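Local coordinates for thermotoga maritima TmcAL (Thermotoga maritima, PDB 5Y0T), which belongs to the HIGH nucleotidyl transferase family and holds adenosine-5'-rp-alpha-thio-triphosphate in a pocket of its nucleotide-binding fold, at residues 33-38 against 62-67. Numbering follows the deposited sequence.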
# COMPACT_ATOMS: atom_id res chain seq x y z
N THR A 33 20.07 34.34 -6.10
CA THR A 33 18.79 33.76 -6.48
C THR A 33 18.58 32.43 -5.74
O THR A 33 19.43 31.56 -5.77
CB THR A 33 18.72 33.52 -7.99
OG1 THR A 33 18.83 34.78 -8.66
CG2 THR A 33 17.41 32.86 -8.39
N ILE A 34 17.44 32.32 -5.07
CA ILE A 34 17.09 31.14 -4.31
C ILE A 34 15.81 30.55 -4.88
O ILE A 34 14.84 31.27 -5.11
CB ILE A 34 16.88 31.50 -2.83
CG1 ILE A 34 18.20 32.00 -2.22
CG2 ILE A 34 16.33 30.31 -2.07
CD1 ILE A 34 18.01 32.57 -0.81
N ALA A 35 15.81 29.24 -5.13
CA ALA A 35 14.59 28.57 -5.62
C ALA A 35 14.03 27.65 -4.55
O ALA A 35 14.80 26.99 -3.87
CB ALA A 35 14.87 27.79 -6.89
N VAL A 36 12.71 27.64 -4.38
CA VAL A 36 12.05 26.61 -3.60
C VAL A 36 11.32 25.75 -4.61
O VAL A 36 10.50 26.24 -5.39
CB VAL A 36 11.08 27.19 -2.49
CG1 VAL A 36 9.92 28.04 -3.09
CG2 VAL A 36 10.54 26.06 -1.60
N MET A 37 11.66 24.46 -4.60
CA MET A 37 11.31 23.53 -5.67
C MET A 37 10.58 22.31 -5.10
O MET A 37 11.01 21.73 -4.11
CB MET A 37 12.58 23.08 -6.42
CG MET A 37 12.33 22.24 -7.68
SD MET A 37 13.86 21.57 -8.37
CE MET A 37 14.08 20.17 -7.26
N SER A 38 9.50 21.92 -5.75
CA SER A 38 8.86 20.65 -5.44
C SER A 38 9.86 19.52 -5.60
O SER A 38 10.71 19.54 -6.49
CB SER A 38 7.66 20.42 -6.36
OG SER A 38 6.62 21.34 -6.08
N MET A 62 21.54 26.45 -14.19
CA MET A 62 20.81 27.42 -14.98
C MET A 62 20.83 28.81 -14.36
O MET A 62 20.28 29.74 -14.94
CB MET A 62 19.38 26.95 -15.20
CG MET A 62 19.27 25.67 -16.01
SD MET A 62 19.86 25.79 -17.72
CE MET A 62 21.54 25.25 -17.58
N GLY A 63 21.54 28.96 -13.25
CA GLY A 63 21.64 30.26 -12.58
C GLY A 63 21.02 30.42 -11.20
O GLY A 63 21.07 31.51 -10.63
N VAL A 64 20.46 29.36 -10.63
CA VAL A 64 20.06 29.40 -9.21
C VAL A 64 21.28 29.20 -8.27
O VAL A 64 22.15 28.38 -8.56
CB VAL A 64 18.98 28.34 -8.89
CG1 VAL A 64 18.65 28.36 -7.41
CG2 VAL A 64 17.70 28.61 -9.70
N ASP A 65 21.38 29.98 -7.18
CA ASP A 65 22.51 29.83 -6.24
C ASP A 65 22.25 28.77 -5.18
O ASP A 65 23.18 28.08 -4.77
CB ASP A 65 22.82 31.15 -5.54
CG ASP A 65 23.21 32.24 -6.53
OD1 ASP A 65 22.60 33.32 -6.50
OD2 ASP A 65 24.12 32.00 -7.34
N VAL A 66 21.01 28.73 -4.70
CA VAL A 66 20.58 27.78 -3.66
C VAL A 66 19.20 27.19 -4.00
O VAL A 66 18.28 27.93 -4.33
CB VAL A 66 20.48 28.46 -2.27
CG1 VAL A 66 20.11 27.43 -1.17
CG2 VAL A 66 21.81 29.20 -1.92
N VAL A 67 19.07 25.87 -3.89
CA VAL A 67 17.79 25.21 -4.12
C VAL A 67 17.28 24.61 -2.81
O VAL A 67 18.02 23.90 -2.14
CB VAL A 67 17.87 24.07 -5.17
CG1 VAL A 67 16.50 23.38 -5.31
CG2 VAL A 67 18.33 24.61 -6.54
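Asp65 reaches back to the start of the neighbouring strand, where its OD1 accepts a bond from Thr33 N at 2.8 Å. The donor comes in on the anti side of the carboxylate, 23° out of its plane; CG set beside Asp65's own backbone N (chi1 -60°) brings OD1 there. The backbone adds a second link, Asp65 N to Thr33 O at 2.9 Å, and Val66 N makes a weak, longer bond to that same oxygen. Beyond this clasp the strands run parallel, Ala35 N meeting Val66 O at 2.9 Å in a nearly straight bond. This is the beta-alpha-beta crossover of a Rossmann-like HUP domain: helix 52-61 ends in a Schellman motif at Gly63, whose positive phi turns the chain toward strand 66-70. Ile34 and Val66 share one sheet face, Ile34 CG1 lying 4.2 Å from Val66 CB. Ala35 and Val67 take the other, and Val64, from the preceding loop, sets its CG1 3.9 Å from Ala35 CB. Further along, Val67 CG1 rests against Met37 CB at 4.1 Å, and helix 52-61 covers this pair through Arg55, Ala59 and Leu60. The Met37 side chain lies about 7 Å from the bound adenosine-5'-rp-alpha-thio-triphosphate.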